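Leucine aminopeptidase (Parabacteroides distasonis, PDB 3TC8) binds zinc and is probably an exopeptidase of the M28 family that removes residues from the amino end of peptides. Local coordinates at residues V41-A46 with T78-R83. Sequence-based numbering, arbitrary orientation. Where two conformers were deposited one is given.
Sequences VPNTAA and TKLEAR
The side-chain amide of N43 reads the backbone of strand 79-89 much as a neighbouring strand would. Its OD1 accepts from E81 N (2.8 Å) and its ND2 donates to K79 O (2.9 Å), both nearly straight at 169°, so the two bonds bracket L80. E81 N lies in the plane of the amide C=O, and K79 O is also close to the amide plane; the paired bonds thus fix the rotation of the group. With chi1 -61°, CG is anti to the carbonyl carbon, and N43 reaches from its corner to the strand. That corner is the third position of a type II beta turn, V41 to T44, where N43 takes a positive phi of 87°. T44 N and OG1 both bond V41 O; T44 OG1 also bonds H47 N, so T44 is the N-cap of helix 45-60. The contact therefore joins this helix start to a strand of the central mixed sheet, on the side of the strand away from its bonds to 64-73 (L80 with L72, A82 with A70). Replacing N43 by an alanine would remove both amide bonds and is likely to leave E81 N and K79 O without their mates across the contact. Two waters extend the grip: one links N43 N to E81 O and, in the conformer given, the other links N43 O to E81 OE1, which also forms a salt bridge with K48. Deeper in, P42 CB meets L80 CD2 at 4.2 Å.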
loop_
_atom_site.group_PDB
_atom_site.type_symbol
_atom_site.label_atom_id
_atom_site.label_comp_id
_atom_site.label_asym_id
_atom_site.label_seq_id
_atom_site.Cartn_x
_atom_site.Cartn_y
_atom_site.Cartn_z
ATOM N N VAL A 41 -10.245 -8.263 7.729
ATOM C CA VAL A 41 -9.750 -9.627 7.590
ATOM C C VAL A 41 -10.506 -10.324 6.485
ATOM O O VAL A 41 -11.728 -10.375 6.542
ATOM C CB VAL A 41 -9.823 -10.383 8.936
ATOM C CG1 VAL A 41 -9.433 -11.847 8.744
ATOM C CG2 VAL A 41 -9.012 -9.706 10.032
ATOM N N PRO A 42 -9.846 -10.921 5.507
ATOM C CA PRO A 42 -10.557 -11.644 4.486
ATOM C C PRO A 42 -11.545 -12.644 5.090
ATOM O O PRO A 42 -11.225 -13.317 6.053
ATOM C CB PRO A 42 -9.453 -12.293 3.660
ATOM C CG PRO A 42 -8.291 -11.376 3.841
ATOM C CD PRO A 42 -8.396 -10.845 5.254
ATOM N N ASN A 43 -12.719 -12.703 4.470
ATOM C CA ASN A 43 -13.870 -13.551 4.833
ATOM C C ASN A 43 -14.772 -12.914 5.856
ATOM O O ASN A 43 -15.840 -13.434 6.109
ATOM C CB ASN A 43 -13.485 -14.969 5.255
ATOM C CG ASN A 43 -12.792 -15.735 4.164
ATOM O OD1 ASN A 43 -12.812 -15.346 3.022
ATOM N ND2 ASN A 43 -12.187 -16.852 4.529
ATOM N N THR A 44 -14.454 -11.783 6.435
ATOM C CA THR A 44 -15.303 -11.123 7.421
ATOM C C THR A 44 -16.230 -10.100 6.802
ATOM O O THR A 44 -16.002 -9.567 5.707
ATOM C CB THR A 44 -14.482 -10.428 8.515
ATOM O OG1 THR A 44 -13.762 -9.296 7.968
ATOM C CG2 THR A 44 -13.545 -11.376 9.239
ATOM N N ALA A 45 -17.270 -9.778 7.561
ATOM C CA ALA A 45 -18.181 -8.715 7.169
ATOM C C ALA A 45 -17.487 -7.373 6.992
ATOM O O ALA A 45 -17.834 -6.615 6.081
ATOM C CB ALA A 45 -19.347 -8.593 8.181
ATOM N N ALA A 46 -16.548 -7.054 7.864
ATOM C CA ALA A 46 -15.812 -5.761 7.779
ATOM C C ALA A 46 -15.050 -5.675 6.467
ATOM O O ALA A 46 -15.033 -4.617 5.830
ATOM C CB ALA A 46 -14.885 -5.607 8.928
ATOM N N THR A 78 -6.688 -22.055 4.818
ATOM C CA THR A 78 -7.947 -21.286 4.773
ATOM C C THR A 78 -8.125 -20.751 3.340
ATOM O O THR A 78 -7.199 -20.164 2.765
ATOM C CB THR A 78 -7.922 -20.083 5.764
ATOM O OG1 THR A 78 -7.615 -20.576 7.064
ATOM C CG2 THR A 78 -9.283 -19.347 5.830
ATOM N N LYS A 79 -9.323 -20.906 2.811
ATOM C CA LYS A 79 -9.683 -20.351 1.548
ATOM C C LYS A 79 -10.154 -18.918 1.817
ATOM O O LYS A 79 -11.143 -18.686 2.543
ATOM C CB LYS A 79 -10.770 -21.211 0.927
ATOM C CG LYS A 79 -10.288 -22.652 0.596
ATOM C CD LYS A 79 -9.196 -22.686 -0.420
ATOM C CE LYS A 79 -8.660 -24.096 -0.605
ATOM N NZ LYS A 79 -7.597 -24.127 -1.644
ATOM N N LEU A 80 -9.475 -17.965 1.221
ATOM C CA LEU A 80 -9.754 -16.538 1.386
ATOM C C LEU A 80 -10.521 -16.020 0.202
ATOM O O LEU A 80 -10.092 -16.169 -0.952
ATOM C CB LEU A 80 -8.447 -15.761 1.513
ATOM C CG LEU A 80 -7.491 -16.211 2.605
ATOM C CD1 LEU A 80 -6.227 -15.327 2.602
ATOM C CD2 LEU A 80 -8.168 -16.258 3.984
ATOM N N GLU A 81 -11.657 -15.384 0.489
ATOM C CA GLU A 81 -12.489 -14.723 -0.515
ATOM C C GLU A 81 -11.881 -13.355 -0.794
ATOM O O GLU A 81 -12.252 -12.345 -0.170
ATOM C CB GLU A 81 -13.911 -14.601 0.049
ATOM C CG GLU A 81 -14.476 -15.967 0.383
ATOM C CD GLU A 81 -15.867 -15.955 0.976
ATOM O OE1 GLU A 81 -16.141 -15.051 1.838
ATOM O OE2 GLU A 81 -16.647 -16.924 0.608
ATOM N N ALA A 82 -10.866 -13.326 -1.642
ATOM C CA ALA A 82 -10.049 -12.138 -1.877
ATOM C C ALA A 82 -10.641 -11.275 -2.985
ATOM O O ALA A 82 -11.332 -11.758 -3.899
ATOM C CB ALA A 82 -8.634 -12.561 -2.225
ATOM N N ARG A 83 -10.336 -9.987 -2.900
ATOM C CA ARG A 83 -10.819 -9.011 -3.854
ATOM C C ARG A 83 -9.764 -7.924 -4.019
ATOM O O ARG A 83 -9.541 -7.113 -3.127
ATOM C CB ARG A 83 -12.143 -8.413 -3.373
ATOM C CG ARG A 83 -12.638 -7.312 -4.250
ATOM C CD ARG A 83 -14.059 -6.896 -4.078
ATOM N NE ARG A 83 -14.418 -6.687 -2.666
ATOM C CZ ARG A 83 -15.507 -6.046 -2.249
ATOM N NH1 ARG A 83 -16.169 -5.259 -3.062
ATOM N NH2 ARG A 83 -15.851 -6.141 -0.996
HETATM O O HOH W 1 -13.696 -11.497 2.027
HETATM O O HOH W 2 -17.271 -15.157 4.272
#